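Local atomic coordinates of RTX toxin RtxA (Vibrio vulnificus MO6-24/O, PDB entry 6IMP), a protein that probably acts as the alpha/beta-hydrolase-fold effector domain of a MARTX toxin that contributes to the virulence of the bacterium. Residues A15-G20 against Q68-K73; I183-A188 against K241-L246; S199-D204 against T250-L255. All blocks are in the same frame, centred on the assembly; numbering follows the deposited sequence.

Contact 1 of 3, residues A15-G20 against Q68-K73; sequences AIENDG and QKVTLK
The side chain of Glu17 runs across that of Val70 at about a right angle, its OE2 lying against the two methyls of Val70, 3.3 Å from CG2. Val70 belongs to strand 67-73, the outermost strand within the chain on this side of the mixed sheet of the alpha/beta hydrolase fold, and the loop 15-20 crosses that edge before the chain enters helix 31-41. The two backbones join at a single beta bridge between Glu17 and Leu72, whose CA atoms are 4.4 Å apart. Lys73 N donates a nearly straight bond of 2.9 Å to Ile16 O, with an angle of 171° at the hydrogen. On the other side of the bridge Asn18 N reaches Thr71 O at 3.0 Å, but the bond is bent and weak. The end-to-end directions of the touching parts are 114° apart, so the loop meets the strand only briefly.

Around the bridge the side chains spread over the strand. With CG of Glu17 anti to the backbone N (chi1 -166°) and the chain extended beyond it, CG passes 3.3 Å from Thr71 O on its way to Val70. Ile16 crosses Lys73 at about a right angle, and its CG1 packs 4.0 Å from Lys73 CB, after which the bent lysine chain leads away from the loop. CB of Asn18 comes within 4.2 Å of the Thr71 methyl CG2.

Helix 147-164 packs against the same place: Asp164 OD1 accepts a hydrogen bond from Ile16 N, and Tyr160 touches the side chains of Glu17, Val70 and Leu72. Strand 78-84 pairs with the opposite edge of strand 67-73, Leu72 bonding to Leu79. Back at the bridge, Leu72 CA also turns its hydrogen toward Ile16 O, 3.5 Å away.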
loop_
_atom_site.group_PDB
_atom_site.type_symbol
_atom_site.label_atom_id
_atom_site.label_comp_id
_atom_site.label_asym_id
_atom_site.label_seq_id
_atom_site.Cartn_x
_atom_site.Cartn_y
_atom_site.Cartn_z
ATOM N N ALA A 15 -22.072 -1.627 2.616
ATOM C CA ALA A 15 -21.376 -1.009 3.763
ATOM C C ALA A 15 -20.796 -1.880 4.929
ATOM O O ALA A 15 -21.540 -2.616 5.643
ATOM C CB ALA A 15 -22.364 -0.124 4.517
ATOM N N ILE A 16 -19.487 -1.649 5.202
ATOM C CA ILE A 16 -18.502 -2.634 5.701
ATOM C C ILE A 16 -17.695 -2.308 7.000
ATOM O O ILE A 16 -16.763 -3.051 7.347
ATOM C CB ILE A 16 -17.520 -2.981 4.555
ATOM C CG1 ILE A 16 -17.053 -4.432 4.635
ATOM C CG2 ILE A 16 -16.351 -2.004 4.497
ATOM C CD1 ILE A 16 -16.574 -4.972 3.303
ATOM N N GLU A 17 -18.069 -1.255 7.735
ATOM C CA GLU A 17 -17.472 -0.989 9.071
ATOM C C GLU A 17 -18.045 -1.975 10.102
ATOM O O GLU A 17 -19.059 -2.627 9.848
ATOM C CB GLU A 17 -17.688 0.478 9.520
ATOM C CG GLU A 17 -16.827 0.921 10.715
ATOM C CD GLU A 17 -16.598 2.431 10.789
ATOM O OE1 GLU A 17 -17.589 3.184 10.923
ATOM O OE2 GLU A 17 -15.422 2.866 10.757
ATOM N N ASN A 18 -17.376 -2.083 11.247
ATOM C CA ASN A 18 -17.579 -3.184 12.196
ATOM C C ASN A 18 -17.147 -2.690 13.595
ATOM O O ASN A 18 -16.679 -1.562 13.716
ATOM C CB ASN A 18 -16.715 -4.369 11.726
ATOM C CG ASN A 18 -17.152 -5.705 12.298
ATOM O OD1 ASN A 18 -18.338 -5.955 12.509
ATOM N ND2 ASN A 18 -16.190 -6.600 12.491
ATOM N N ASP A 19 -17.233 -3.552 14.594
ATOM C CA ASP A 19 -16.942 -3.170 15.965
ATOM C C ASP A 19 -15.691 -3.850 16.505
ATOM O O ASP A 19 -15.592 -5.055 16.498
ATOM C CB ASP A 19 -18.119 -3.569 16.844
ATOM C CG ASP A 19 -18.928 -2.387 17.303
ATOM O OD1 ASP A 19 -18.910 -1.357 16.602
ATOM O OD2 ASP A 19 -19.580 -2.484 18.365
ATOM N N GLY A 20 -14.720 -3.092 16.977
ATOM C CA GLY A 20 -13.554 -3.730 17.547
ATOM C C GLY A 20 -13.978 -4.490 18.783
ATOM O O GLY A 20 -14.716 -3.971 19.599
ATOM N N GLN A 68 -10.324 9.534 13.196
ATOM C CA GLN A 68 -11.036 8.498 13.954
ATOM C C GLN A 68 -10.500 7.102 13.640
ATOM O O GLN A 68 -10.238 6.781 12.481
ATOM C CB GLN A 68 -12.548 8.552 13.682
ATOM C CG GLN A 68 -12.958 8.370 12.224
ATOM C CD GLN A 68 -13.436 9.658 11.577
ATOM O OE1 GLN A 68 -12.881 10.732 11.810
ATOM N NE2 GLN A 68 -14.461 9.551 10.741
ATOM N N LYS A 69 -10.339 6.284 14.686
ATOM C CA LYS A 69 -10.122 4.833 14.540
ATOM C C LYS A 69 -11.199 4.213 13.664
ATOM O O LYS A 69 -12.353 4.646 13.700
ATOM C CB LYS A 69 -10.144 4.138 15.900
ATOM C CG LYS A 69 -8.971 4.482 16.795
ATOM C CD LYS A 69 -8.733 3.406 17.850
ATOM C CE LYS A 69 -7.251 3.262 18.166
ATOM N NZ LYS A 69 -6.993 2.310 19.279
ATOM N N VAL A 70 -10.822 3.191 12.899
ATOM C CA VAL A 70 -11.754 2.506 11.990
ATOM C C VAL A 70 -11.440 0.998 11.913
ATOM O O VAL A 70 -10.294 0.598 11.691
ATOM C CB VAL A 70 -11.746 3.166 10.580
ATOM C CG1 VAL A 70 -12.269 2.222 9.512
ATOM C CG2 VAL A 70 -12.577 4.449 10.587
ATOM N N THR A 71 -12.467 0.175 12.138
ATOM C CA THR A 71 -12.370 -1.284 11.962
ATOM C C THR A 71 -13.306 -1.712 10.847
ATOM O O THR A 71 -14.464 -1.308 10.824
ATOM C CB THR A 71 -12.761 -2.058 13.240
ATOM O OG1 THR A 71 -11.825 -1.781 14.295
ATOM C CG2 THR A 71 -12.775 -3.555 12.973
ATOM N N LEU A 72 -12.808 -2.568 9.954
ATOM C CA LEU A 72 -13.571 -3.012 8.786
ATOM C C LEU A 72 -13.770 -4.528 8.841
ATOM O O LEU A 72 -12.970 -5.235 9.459
ATOM C CB LEU A 72 -12.833 -2.628 7.498
ATOM C CG LEU A 72 -12.363 -1.172 7.327
ATOM C CD1 LEU A 72 -11.744 -1.006 5.951
ATOM C CD2 LEU A 72 -13.500 -0.175 7.507
ATOM N N LYS A 73 -14.835 -5.018 8.199
ATOM C CA LYS A 73 -15.061 -6.470 8.049
ATOM C C LYS A 73 -14.266 -7.035 6.871
ATOM O O LYS A 73 -14.756 -7.113 5.730
ATOM C CB LYS A 73 -16.555 -6.800 7.869
ATOM C CG LYS A 73 -16.845 -8.303 7.731
ATOM C CD LYS A 73 -17.973 -8.628 6.753
ATOM C CE LYS A 73 -19.311 -8.091 7.234
ATOM N NZ LYS A 73 -20.451 -8.958 6.824
#

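Contact 2 of 3, residues I183-A188 against K241-L246; sequences IAADLA and KNLKGL
Ala185 and Ala188 of helix 180-192 make the apolar part of this contact in the alpha/beta hydrolase fold, meeting the short, weakly bonded helix 239-243 and the turn after it. Ala185 CB touches both Asn242 and Leu243, 3.9 Å from Asn242 CB and 4.0 Å from Leu243 CG. One helical turn on, Ala188 CB meets Leu246 CD1 at 4.1 Å. With small alanines on this side the backbones come close, the CA atoms of Ala185 and Leu243 5.5 Å apart.

Among the polar groups, the side chains of Asn242 and Asp186 cross at about a right angle, carboxylate and amide planes 75° apart. Asn242 ND2 packs 3.7 Å from Asp186 CB and stays 4.0 Å from Asp186 OD2, not hydrogen-bonded to it; ND2 is bonded instead to Tyr151 OH of helix 147-164, and weakly to Pro182 O. Arg189 NH1 bonds to the carbonyls of Lys241 and Lys244, tying the second segment to helix 180-192.

Backbone shape brings in the last residue: a type II turn from Leu243 to Leu246, with Gly245 at its third position, returns the chain to the helix. With CG anti to its own N (chi1 -169°), Leu246 lays CD1 3.5 Å from Ala188 O.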
loop_
_atom_site.group_PDB
_atom_site.type_symbol
_atom_site.label_atom_id
_atom_site.label_comp_id
_atom_site.label_asym_id
_atom_site.label_seq_id
_atom_site.Cartn_x
_atom_site.Cartn_y
_atom_site.Cartn_z
ATOM N N ILE A 183 0.108 -3.955 -5.014
ATOM C CA ILE A 183 -1.230 -4.164 -4.461
ATOM C C ILE A 183 -2.176 -3.091 -4.984
ATOM O O ILE A 183 -3.281 -3.386 -5.450
ATOM C CB ILE A 183 -1.243 -4.128 -2.928
ATOM C CG1 ILE A 183 -0.414 -5.285 -2.370
ATOM C CG2 ILE A 183 -2.674 -4.233 -2.425
ATOM C CD1 ILE A 183 -0.034 -5.119 -0.912
ATOM N N ALA A 184 -1.734 -1.846 -4.865
ATOM C CA ALA A 184 -2.481 -0.703 -5.358
ATOM C C ALA A 184 -2.814 -0.875 -6.843
ATOM O O ALA A 184 -3.899 -0.513 -7.295
ATOM C CB ALA A 184 -1.686 0.568 -5.127
ATOM N N ALA A 185 -1.881 -1.444 -7.594
ATOM C CA ALA A 185 -2.116 -1.709 -9.007
ATOM C C ALA A 185 -3.296 -2.649 -9.196
ATOM O O ALA A 185 -4.171 -2.359 -9.994
ATOM C CB ALA A 185 -0.868 -2.262 -9.686
ATOM N N ASP A 186 -3.350 -3.743 -8.436
ATOM C CA ASP A 186 -4.482 -4.680 -8.544
ATOM C C ASP A 186 -5.819 -4.016 -8.165
ATOM O O ASP A 186 -6.831 -4.218 -8.846
ATOM C CB ASP A 186 -4.262 -5.956 -7.719
ATOM C CG ASP A 186 -5.106 -7.143 -8.223
ATOM O OD1 ASP A 186 -6.235 -6.936 -8.727
ATOM O OD2 ASP A 186 -4.630 -8.292 -8.122
ATOM N N LEU A 187 -5.822 -3.214 -7.109
ATOM C CA LEU A 187 -7.029 -2.475 -6.755
ATOM C C LEU A 187 -7.443 -1.593 -7.928
ATOM O O LEU A 187 -8.579 -1.654 -8.394
ATOM C CB LEU A 187 -6.824 -1.624 -5.504
ATOM C CG LEU A 187 -8.106 -0.982 -4.950
ATOM C CD1 LEU A 187 -9.113 -2.032 -4.516
ATOM C CD2 LEU A 187 -7.788 -0.074 -3.777
ATOM N N ALA A 188 -6.501 -0.817 -8.445
ATOM C CA ALA A 188 -6.807 0.103 -9.532
ATOM C C ALA A 188 -7.529 -0.643 -10.656
ATOM O O ALA A 188 -8.531 -0.166 -11.180
ATOM C CB ALA A 188 -5.538 0.769 -10.049
ATOM N N LYS A 241 2.108 -7.157 -14.167
ATOM C CA LYS A 241 1.085 -8.209 -14.195
ATOM C C LYS A 241 -0.233 -7.729 -13.581
ATOM O O LYS A 241 -1.304 -7.908 -14.168
ATOM C CB LYS A 241 1.594 -9.450 -13.456
ATOM C CG LYS A 241 0.644 -10.648 -13.442
ATOM C CD LYS A 241 1.401 -11.936 -13.114
ATOM C CE LYS A 241 0.581 -12.915 -12.289
ATOM N NZ LYS A 241 -0.628 -13.390 -13.016
ATOM N N ASN A 242 -0.140 -7.088 -12.418
ATOM C CA ASN A 242 -1.314 -6.563 -11.726
ATOM C C ASN A 242 -1.968 -5.360 -12.457
ATOM O O ASN A 242 -3.081 -4.951 -12.109
ATOM C CB ASN A 242 -0.944 -6.134 -10.300
ATOM C CG ASN A 242 -0.516 -7.292 -9.413
ATOM O OD1 ASN A 242 0.114 -8.259 -9.859
ATOM N ND2 ASN A 242 -0.808 -7.165 -8.128
ATOM N N LEU A 243 -1.267 -4.769 -13.426
ATOM C CA LEU A 243 -1.789 -3.588 -14.149
ATOM C C LEU A 243 -2.563 -3.952 -15.415
ATOM O O LEU A 243 -3.336 -3.129 -15.928
ATOM C CB LEU A 243 -0.651 -2.630 -14.523
ATOM C CG LEU A 243 -0.301 -1.512 -13.542
ATOM C CD1 LEU A 243 0.885 -0.707 -14.072
ATOM C CD2 LEU A 243 -1.494 -0.600 -13.300
ATOM N N LYS A 244 -2.322 -5.165 -15.929
ATOM C CA LYS A 244 -2.886 -5.616 -17.209
ATOM C C LYS A 244 -4.397 -5.616 -17.161
ATOM O O LYS A 244 -4.988 -6.346 -16.386
ATOM C CB LYS A 244 -2.419 -7.030 -17.547
ATOM C CG LYS A 244 -0.959 -7.125 -17.945
ATOM C CD LYS A 244 -0.600 -8.512 -18.471
ATOM C CE LYS A 244 -1.007 -8.706 -19.930
ATOM N NZ LYS A 244 0.088 -9.325 -20.735
ATOM N N GLY A 245 -5.014 -4.802 -18.006
ATOM C CA GLY A 245 -6.461 -4.749 -18.093
ATOM C C GLY A 245 -6.959 -3.523 -17.385
ATOM O O GLY A 245 -8.171 -3.281 -17.305
ATOM N N LEU A 246 -6.018 -2.753 -16.841
ATOM C CA LEU A 246 -6.287 -1.375 -16.512
ATOM C C LEU A 246 -6.401 -0.606 -17.822
ATOM O O LEU A 246 -5.559 -0.786 -18.713
ATOM C CB LEU A 246 -5.179 -0.777 -15.647
ATOM C CG LEU A 246 -5.553 0.581 -15.054
ATOM C CD1 LEU A 246 -6.674 0.456 -14.028
ATOM C CD2 LEU A 246 -4.331 1.235 -14.430
#

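Contact 3 of 3, residues S199-D204 against T250-L255; sequences SGLLLD and TPILLL
Strands 200-204 and 252-255 run parallel, their directions 13° apart and their axes 4.7 Å at the closest, as neighbours in the central sheet of the alpha/beta hydrolase fold. Leu201 and Leu203 turn both their N-H and C=O to the partner strand, while Gly200, Leu202 and Asp204 bond to strand 172-177 on the other side. Leu201 N gives the straightest bond, 2.8 Å to Pro251 O with 174° at the hydrogen, and Leu203 N follows with one to Leu253 O. The return bonds, from Leu253 N to Leu201 O and from Leu255 N to Leu203 O, are weaker.

On one face of the sheet stand Leu201, Leu203, Ile252 and Leu254. Leu201 and Ile252 stand next to each other, Leu201 CD2 4.1 Å from Ile252 CG1, whereas Leu203 leans across, with CG beside its backbone N (chi1 -60°), and brings CD1 to 3.7 Å from Ile252 CG2. Leu254 CD1 comes back at 3.7 Å from Leu203 CB. Val239 and Leu243 of helix 239-243 cover this face.

The other face carries Leu202, Asp204, Leu253 and Leu255. Leu202 CD1 reaches across to the neighbouring strand, 4.0 Å from Leu253 CD2 and 4.2 Å from Leu255 CG, so that one methyl serves two leucines. Helix 291-302 packs on this face, with Ile302 against Leu202 and Leu253 and Tyr298 against Leu255. Asp204 is buried here; its OD2 is hydrogen-bonded to His175 NE2 of strand 172-177, and its side chain lies near Gly176, Ser178 and Gly180 of what may be a nucleophile elbow (GxSxG), and touches Tyr177. At the start of the pair the Pro251 ring lies against the 199-204 segment, its CG 3.8 Å from Gly200 CA.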
loop_
_atom_site.group_PDB
_atom_site.type_symbol
_atom_site.label_atom_id
_atom_site.label_comp_id
_atom_site.label_asym_id
_atom_site.label_seq_id
_atom_site.Cartn_x
_atom_site.Cartn_y
_atom_site.Cartn_z
ATOM N N SER A 199 -9.643 8.122 -9.394
ATOM C CA SER A 199 -9.146 9.344 -10.056
ATOM C C SER A 199 -7.674 9.266 -10.434
ATOM O O SER A 199 -7.217 10.019 -11.294
ATOM C CB SER A 199 -9.374 10.590 -9.204
ATOM O OG SER A 199 -9.118 11.758 -9.967
ATOM N N GLY A 200 -6.927 8.389 -9.767
ATOM C CA GLY A 200 -5.584 8.046 -10.218
ATOM C C GLY A 200 -4.779 7.212 -9.249
ATOM O O GLY A 200 -5.100 7.106 -8.066
ATOM N N LEU A 201 -3.701 6.643 -9.769
ATOM C CA LEU A 201 -2.842 5.749 -9.011
ATOM C C LEU A 201 -1.485 6.395 -8.822
ATOM O O LEU A 201 -0.843 6.773 -9.796
ATOM C CB LEU A 201 -2.662 4.434 -9.772
ATOM C CG LEU A 201 -1.491 3.560 -9.311
ATOM C CD1 LEU A 201 -1.704 3.088 -7.874
ATOM C CD2 LEU A 201 -1.284 2.378 -10.242
ATOM N N LEU A 202 -1.025 6.455 -7.578
ATOM C CA LEU A 202 0.385 6.749 -7.293
ATOM C C LEU A 202 1.112 5.490 -6.865
ATOM O O LEU A 202 0.861 4.965 -5.784
ATOM C CB LEU A 202 0.526 7.818 -6.195
ATOM C CG LEU A 202 1.890 7.895 -5.496
ATOM C CD1 LEU A 202 2.989 8.235 -6.486
ATOM C CD2 LEU A 202 1.878 8.884 -4.351
ATOM N N LEU A 203 2.041 5.045 -7.699
ATOM C CA LEU A 203 3.025 4.042 -7.307
ATOM C C LEU A 203 4.202 4.718 -6.594
ATOM O O LEU A 203 5.156 5.168 -7.230
ATOM C CB LEU A 203 3.518 3.267 -8.538
ATOM C CG LEU A 203 2.453 2.498 -9.350
ATOM C CD1 LEU A 203 3.018 1.998 -10.674
ATOM C CD2 LEU A 203 1.866 1.335 -8.560
ATOM N N ASP A 204 4.111 4.808 -5.272
ATOM C CA ASP A 204 5.124 5.492 -4.452
ATOM C C ASP A 204 6.260 4.529 -4.140
ATOM O O ASP A 204 6.105 3.654 -3.308
ATOM C CB ASP A 204 4.481 6.016 -3.139
ATOM C CG ASP A 204 5.495 6.673 -2.180
ATOM O OD1 ASP A 204 6.654 6.925 -2.599
ATOM O OD2 ASP A 204 5.126 6.948 -1.003
ATOM N N THR A 250 -5.191 5.609 -17.767
ATOM C CA THR A 250 -5.385 5.918 -16.352
ATOM C C THR A 250 -4.126 6.561 -15.765
ATOM O O THR A 250 -3.019 6.041 -15.958
ATOM C CB THR A 250 -5.770 4.682 -15.516
ATOM O OG1 THR A 250 -6.764 3.915 -16.206
ATOM C CG2 THR A 250 -6.339 5.117 -14.168
ATOM N N PRO A 251 -4.290 7.703 -15.065
ATOM C CA PRO A 251 -3.160 8.394 -14.453
ATOM C C PRO A 251 -2.365 7.535 -13.465
ATOM O O PRO A 251 -2.877 7.136 -12.412
ATOM C CB PRO A 251 -3.812 9.598 -13.746
ATOM C CG PRO A 251 -5.281 9.378 -13.815
ATOM C CD PRO A 251 -5.515 8.516 -15.003
ATOM N N ILE A 252 -1.121 7.258 -13.837
ATOM C CA ILE A 252 -0.162 6.576 -12.976
ATOM C C ILE A 252 1.066 7.468 -12.752
ATOM O O ILE A 252 1.984 7.478 -13.566
ATOM C CB ILE A 252 0.286 5.240 -13.624
ATOM C CG1 ILE A 252 -0.935 4.349 -13.854
ATOM C CG2 ILE A 252 1.344 4.526 -12.769
ATOM C CD1 ILE A 252 -0.659 3.136 -14.718
ATOM N N LEU A 253 1.091 8.214 -11.655
ATOM C CA LEU A 253 2.345 8.823 -11.215
ATOM C C LEU A 253 3.240 7.728 -10.671
ATOM O O LEU A 253 2.774 6.795 -10.029
ATOM C CB LEU A 253 2.123 9.898 -10.147
ATOM C CG LEU A 253 3.388 10.665 -9.679
ATOM C CD1 LEU A 253 4.085 11.386 -10.825
ATOM C CD2 LEU A 253 3.057 11.659 -8.575
ATOM N N LEU A 254 4.527 7.842 -10.932
ATOM C CA LEU A 254 5.475 6.854 -10.467
ATOM C C LEU A 254 6.747 7.542 -9.959
ATOM O O LEU A 254 7.574 8.016 -10.745
ATOM C CB LEU A 254 5.781 5.865 -11.593
ATOM C CG LEU A 254 6.938 4.875 -11.393
ATOM C CD1 LEU A 254 6.712 3.979 -10.186
ATOM C CD2 LEU A 254 7.125 4.036 -12.650
ATOM N N LEU A 255 6.895 7.595 -8.641
ATOM C CA LEU A 255 8.087 8.167 -8.033
ATOM C C LEU A 255 8.953 7.072 -7.443
ATOM O O LEU A 255 8.531 6.357 -6.543
ATOM C CB LEU A 255 7.692 9.177 -6.962
ATOM C CG LEU A 255 6.618 10.198 -7.375
ATOM C CD1 LEU A 255 6.512 11.284 -6.324
ATOM C CD2 LEU A 255 6.897 10.829 -8.723
#

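Overall arrangement
Contacts 2 and 3 form one continuous core, their centres about 11 Å apart: helix 180-192 leads into strand 200-204, helix 239-243 leads toward strand 252-256, and both helical pieces lie on the sheet face of Leu201 and Ile252. Ala184 CB packs 3.7 Å from Leu201 CD1, and Leu243 CD2 lies 4.1 Å from Ile252 CD1. Contact 1 stands apart at the far edge of the same sheet, its centre about 25 Å from that of contact 2 and about 27 Å from that of contact 3. The presumed nucleophile elbow at Ser178 falls between strand 172-177 and helix 180-192, so contacts 2 and 3 both involve elements close to it.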